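Local coordinates for protein Poly(A) ribonuclease POP2 (Saccharomyces cerevisiae, PDB 1UOC) that degrades poly(A) tails of messenger RNA from the 3' end, probably as a catalytic, divalent-metal-dependent nuclease subunit of the CCR4-NOT deadenylase complex, at residues P4-V16 with A233-T245. Residues are numbered along the deposited sequence; the frame is centred on the assembly and turned at random.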
loop_
_atom_site.group_PDB
_atom_site.type_symbol
_atom_site.label_atom_id
_atom_site.label_comp_id
_atom_site.label_asym_id
_atom_site.label_seq_id
_atom_site.Cartn_x
_atom_site.Cartn_y
_atom_site.Cartn_z
ATOM N N PRO A 4 -4.793 -5.591 -25.805
ATOM C CA PRO A 4 -3.667 -5.063 -24.997
ATOM C C PRO A 4 -2.609 -6.148 -24.896
ATOM O O PRO A 4 -2.904 -7.273 -24.486
ATOM C CB PRO A 4 -4.196 -4.741 -23.605
ATOM C CG PRO A 4 -5.719 -4.846 -23.795
ATOM C CD PRO A 4 -5.942 -5.858 -24.927
ATOM N N PRO A 5 -1.364 -5.828 -25.268
ATOM C CA PRO A 5 -0.290 -6.825 -25.197
ATOM C C PRO A 5 -0.278 -7.467 -23.809
ATOM O O PRO A 5 -0.554 -6.793 -22.821
ATOM C CB PRO A 5 0.969 -5.992 -25.452
ATOM C CG PRO A 5 0.463 -4.878 -26.333
ATOM C CD PRO A 5 -0.844 -4.511 -25.674
ATOM N N ILE A 6 0.026 -8.758 -23.727
ATOM C CA ILE A 6 0.075 -9.405 -22.423
ATOM C C ILE A 6 1.355 -8.992 -21.720
ATOM O O ILE A 6 2.417 -8.908 -22.338
ATOM C CB ILE A 6 0.083 -10.940 -22.513
ATOM C CG1 ILE A 6 -1.234 -11.446 -23.091
ATOM C CG2 ILE A 6 0.301 -11.532 -21.130
ATOM C CD1 ILE A 6 -1.345 -12.951 -23.085
ATOM N N PHE A 7 1.245 -8.723 -20.427
ATOM C CA PHE A 7 2.402 -8.347 -19.635
ATOM C C PHE A 7 2.533 -9.384 -18.532
ATOM O O PHE A 7 1.790 -9.358 -17.552
ATOM C CB PHE A 7 2.223 -6.944 -19.045
ATOM C CG PHE A 7 3.320 -6.537 -18.102
ATOM C CD1 PHE A 7 4.654 -6.781 -18.418
ATOM C CD2 PHE A 7 3.020 -5.904 -16.897
ATOM C CE1 PHE A 7 5.676 -6.399 -17.546
ATOM C CE2 PHE A 7 4.037 -5.516 -16.016
ATOM C CZ PHE A 7 5.363 -5.766 -16.341
ATOM N N LEU A 8 3.470 -10.309 -18.718
ATOM C CA LEU A 8 3.704 -11.366 -17.750
ATOM C C LEU A 8 5.082 -11.233 -17.126
ATOM O O LEU A 8 6.089 -11.569 -17.741
ATOM C CB LEU A 8 3.573 -12.735 -18.419
ATOM C CG LEU A 8 3.744 -13.967 -17.521
ATOM C CD1 LEU A 8 2.813 -13.876 -16.316
ATOM C CD2 LEU A 8 3.441 -15.229 -18.331
ATOM N N PRO A 9 5.139 -10.747 -15.883
ATOM C CA PRO A 9 6.400 -10.566 -15.161
ATOM C C PRO A 9 7.049 -11.917 -14.924
ATOM O O PRO A 9 6.368 -12.946 -14.961
ATOM C CB PRO A 9 5.960 -9.942 -13.834
ATOM C CG PRO A 9 4.625 -9.341 -14.138
ATOM C CD PRO A 9 3.999 -10.364 -15.036
ATOM N N PRO A 10 8.369 -11.937 -14.677
ATOM C CA PRO A 10 9.034 -13.224 -14.426
ATOM C C PRO A 10 8.244 -13.948 -13.329
ATOM O O PRO A 10 7.874 -13.343 -12.323
ATOM C CB PRO A 10 10.427 -12.804 -13.961
ATOM C CG PRO A 10 10.661 -11.539 -14.757
ATOM C CD PRO A 10 9.336 -10.824 -14.639
ATOM N N PRO A 11 7.982 -15.254 -13.504
ATOM C CA PRO A 11 7.226 -16.062 -12.538
ATOM C C PRO A 11 7.511 -15.858 -11.055
ATOM O O PRO A 11 6.579 -15.725 -10.264
ATOM C CB PRO A 11 7.523 -17.492 -12.987
ATOM C CG PRO A 11 7.621 -17.344 -14.455
ATOM C CD PRO A 11 8.481 -16.106 -14.599
ATOM N N ASN A 12 8.783 -15.836 -10.672
ATOM C CA ASN A 12 9.137 -15.676 -9.266
ATOM C C ASN A 12 8.786 -14.315 -8.650
ATOM O O ASN A 12 8.904 -14.122 -7.442
ATOM C CB ASN A 12 10.625 -16.029 -9.068
ATOM C CG ASN A 12 11.436 -14.906 -8.430
ATOM O OD1 ASN A 12 11.831 -13.951 -9.108
ATOM N ND2 ASN A 12 11.696 -15.022 -7.120
ATOM N N TYR A 13 8.343 -13.374 -9.475
ATOM C CA TYR A 13 7.953 -12.065 -8.969
ATOM C C TYR A 13 6.560 -12.168 -8.351
ATOM O O TYR A 13 6.178 -11.341 -7.519
ATOM C CB TYR A 13 7.886 -11.023 -10.093
ATOM C CG TYR A 13 9.200 -10.470 -10.582
ATOM C CD1 TYR A 13 9.236 -9.276 -11.300
ATOM C CD2 TYR A 13 10.400 -11.128 -10.342
ATOM C CE1 TYR A 13 10.437 -8.742 -11.763
ATOM C CE2 TYR A 13 11.610 -10.606 -10.805
ATOM C CZ TYR A 13 11.614 -9.413 -11.510
ATOM O OH TYR A 13 12.799 -8.874 -11.948
ATOM N N LEU A 14 5.803 -13.182 -8.763
ATOM C CA LEU A 14 4.438 -13.356 -8.285
ATOM C C LEU A 14 4.300 -14.335 -7.117
ATOM O O LEU A 14 3.420 -15.193 -7.102
ATOM C CB LEU A 14 3.551 -13.786 -9.457
ATOM C CG LEU A 14 3.766 -12.988 -10.758
ATOM C CD1 LEU A 14 2.873 -13.542 -11.866
ATOM C CD2 LEU A 14 3.479 -11.503 -10.519
ATOM N N PHE A 15 5.174 -14.181 -6.131
ATOM C CA PHE A 15 5.171 -15.017 -4.943
ATOM C C PHE A 15 5.028 -14.091 -3.738
ATOM O O PHE A 15 5.773 -13.119 -3.618
ATOM C CB PHE A 15 6.492 -15.790 -4.846
ATOM C CG PHE A 15 6.702 -16.455 -3.518
ATOM C CD1 PHE A 15 5.942 -17.563 -3.153
ATOM C CD2 PHE A 15 7.625 -15.946 -2.609
ATOM C CE1 PHE A 15 6.094 -18.156 -1.892
ATOM C CE2 PHE A 15 7.789 -16.529 -1.342
ATOM C CZ PHE A 15 7.019 -17.637 -0.983
ATOM N N VAL A 16 4.075 -14.391 -2.857
ATOM C CA VAL A 16 3.836 -13.592 -1.656
ATOM C C VAL A 16 4.199 -14.359 -0.385
ATOM O O VAL A 16 3.625 -15.411 -0.110
ATOM C CB VAL A 16 2.353 -13.183 -1.535
ATOM C CG1 VAL A 16 2.147 -12.374 -0.268
ATOM C CG2 VAL A 16 1.916 -12.390 -2.747
ATOM N N ALA A 233 -4.688 -2.496 -14.148
ATOM C CA ALA A 233 -3.877 -3.686 -14.395
ATOM C C ALA A 233 -4.285 -4.364 -15.710
ATOM O O ALA A 233 -3.437 -4.881 -16.435
ATOM C CB ALA A 233 -4.003 -4.661 -13.233
ATOM N N ASP A 234 -5.578 -4.361 -16.023
ATOM C CA ASP A 234 -6.026 -4.965 -17.275
ATOM C C ASP A 234 -5.464 -4.216 -18.477
ATOM O O ASP A 234 -4.904 -4.832 -19.384
ATOM C CB ASP A 234 -7.551 -4.989 -17.368
ATOM C CG ASP A 234 -8.171 -5.960 -16.393
ATOM O OD1 ASP A 234 -7.570 -7.034 -16.165
ATOM O OD2 ASP A 234 -9.270 -5.661 -15.874
ATOM N N GLU A 235 -5.602 -2.892 -18.482
ATOM C CA GLU A 235 -5.096 -2.091 -19.596
ATOM C C GLU A 235 -3.603 -2.303 -19.821
ATOM O O GLU A 235 -3.104 -2.115 -20.927
ATOM C CB GLU A 235 -5.342 -0.601 -19.361
ATOM C CG GLU A 235 -6.795 -0.202 -19.226
ATOM C CD GLU A 235 -6.973 1.305 -19.304
ATOM O OE1 GLU A 235 -8.100 1.784 -19.050
ATOM O OE2 GLU A 235 -5.987 2.012 -19.628
ATOM N N LEU A 236 -2.877 -2.662 -18.773
ATOM C CA LEU A 236 -1.449 -2.888 -18.924
ATOM C C LEU A 236 -1.232 -4.332 -19.351
ATOM O O LEU A 236 -0.108 -4.761 -19.622
ATOM C CB LEU A 236 -0.721 -2.598 -17.612
ATOM C CG LEU A 236 -0.606 -1.116 -17.260
ATOM C CD1 LEU A 236 -0.270 -0.948 -15.785
ATOM C CD2 LEU A 236 0.452 -0.479 -18.146
ATOM N N GLY A 237 -2.331 -5.079 -19.401
ATOM C CA GLY A 237 -2.271 -6.467 -19.813
ATOM C C GLY A 237 -1.727 -7.463 -18.807
ATOM O O GLY A 237 -1.017 -8.393 -19.190
ATOM N N LEU A 238 -2.050 -7.280 -17.530
ATOM C CA LEU A 238 -1.600 -8.200 -16.487
ATOM C C LEU A 238 -2.686 -9.243 -16.251
ATOM O O LEU A 238 -3.835 -8.901 -15.968
ATOM C CB LEU A 238 -1.326 -7.441 -15.188
ATOM C CG LEU A 238 0.027 -6.747 -15.058
ATOM C CD1 LEU A 238 -0.126 -5.563 -14.120
ATOM C CD2 LEU A 238 1.085 -7.737 -14.562
ATOM N N PRO A 239 -2.338 -10.535 -16.369
ATOM C CA PRO A 239 -3.310 -11.611 -16.163
ATOM C C PRO A 239 -3.962 -11.534 -14.796
ATOM O O PRO A 239 -3.343 -11.106 -13.834
ATOM C CB PRO A 239 -2.463 -12.874 -16.321
ATOM C CG PRO A 239 -1.455 -12.454 -17.319
ATOM C CD PRO A 239 -1.049 -11.084 -16.816
ATOM N N ARG A 240 -5.212 -11.963 -14.715
ATOM C CA ARG A 240 -5.938 -11.950 -13.459
ATOM C C ARG A 240 -5.521 -13.102 -12.558
ATOM O O ARG A 240 -6.368 -13.905 -12.158
ATOM C CB ARG A 240 -7.450 -12.051 -13.696
ATOM C CG ARG A 240 -8.201 -10.735 -13.571
ATOM C CD ARG A 240 -8.092 -9.907 -14.824
ATOM N NE ARG A 240 -8.870 -8.668 -14.755
ATOM C CZ ARG A 240 -10.111 -8.570 -14.278
ATOM N NH1 ARG A 240 -10.743 -9.634 -13.800
ATOM N NH2 ARG A 240 -10.743 -7.402 -14.316
ATOM N N PHE A 241 -4.232 -13.200 -12.235
ATOM C CA PHE A 241 -3.797 -14.271 -11.337
ATOM C C PHE A 241 -4.515 -14.092 -9.996
ATOM O O PHE A 241 -4.707 -12.962 -9.529
ATOM C CB PHE A 241 -2.285 -14.232 -11.116
ATOM C CG PHE A 241 -1.482 -14.711 -12.292
ATOM C CD1 PHE A 241 -0.757 -13.816 -13.073
ATOM C CD2 PHE A 241 -1.427 -16.061 -12.604
ATOM C CE1 PHE A 241 0.010 -14.263 -14.142
ATOM C CE2 PHE A 241 -0.659 -16.519 -13.675
ATOM C CZ PHE A 241 0.063 -15.620 -14.445
ATOM N N SER A 242 -4.896 -15.202 -9.372
ATOM C CA SER A 242 -5.621 -15.162 -8.107
ATOM C C SER A 242 -4.793 -14.621 -6.950
ATOM O O SER A 242 -5.345 -14.119 -5.967
ATOM C CB SER A 242 -6.147 -16.560 -7.746
ATOM O OG SER A 242 -5.092 -17.428 -7.348
ATOM N N ILE A 243 -3.471 -14.741 -7.060
ATOM C CA ILE A 243 -2.599 -14.247 -6.010
ATOM C C ILE A 243 -2.825 -12.739 -5.844
ATOM O O ILE A 243 -2.678 -12.204 -4.746
ATOM C CB ILE A 243 -1.115 -14.527 -6.335
ATOM C CG1 ILE A 243 -0.245 -14.150 -5.133
ATOM C CG2 ILE A 243 -0.678 -13.742 -7.568
ATOM C CD1 ILE A 243 -0.639 -14.839 -3.819
ATOM N N PHE A 244 -3.204 -12.075 -6.937
ATOM C CA PHE A 244 -3.461 -10.635 -6.937
ATOM C C PHE A 244 -4.668 -10.227 -6.091
ATOM O O PHE A 244 -4.826 -9.041 -5.783
ATOM C CB PHE A 244 -3.682 -10.124 -8.369
ATOM C CG PHE A 244 -2.430 -10.080 -9.201
ATOM C CD1 PHE A 244 -2.482 -10.341 -10.564
ATOM C CD2 PHE A 244 -1.205 -9.767 -8.627
ATOM C CE1 PHE A 244 -1.325 -10.293 -11.352
ATOM C CE2 PHE A 244 -0.044 -9.715 -9.397
ATOM C CZ PHE A 244 -0.104 -9.980 -10.767
ATOM N N THR A 245 -5.512 -11.189 -5.718
ATOM C CA THR A 245 -6.710 -10.887 -4.926
ATOM C C THR A 245 -6.478 -10.782 -3.419
ATOM O O THR A 245 -7.317 -10.267 -2.696
ATOM C CB THR A 245 -7.827 -11.930 -5.173
ATOM O OG1 THR A 245 -7.373 -13.225 -4.765
ATOM C CG2 THR A 245 -8.193 -11.975 -6.643
#
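The Schellman motif that ends helix 229-235 of this DEDD nuclease domain meets the N-terminal arm at G237, where G237 O accepts a hydrogen bond from F7 N (2.6 Å). The bond is fairly straight at nitrogen (162°), but the donor stands 35° out of the carbonyl plane. A nearly straight CA-H...O contact, G237 CA to P5 O at 3.5 Å, runs beside it, with G237 at positive phi. F7, its CG anti to the backbone N (chi1 174°), lies alongside L238 and points the same way, and F7 CD2 lies 3.5 Å from L238 CD2; the F7 side chain also touches Q260 of helix 247-264. P9 CG reaches the same L238 methyl at 3.9 Å. Farther along, L14 splits its methyls between two rings: CD1 lies 3.7 Å from F241 CE1, CD2 3.9 Å from F244 CZ. L8 CD1 meets the F241 ring at its edge, and V16 CG2 packs on I243 CG1 at 3.7 Å, just before strand 17-19. F244 O accepts a hydrogen bond from Q250 NE2, a predicted metal ligand, so L14 probably packs against a residue that helps position it. One hydrogen bond thus crosses the contact, with apolar side-chain contacts making up much of the rest.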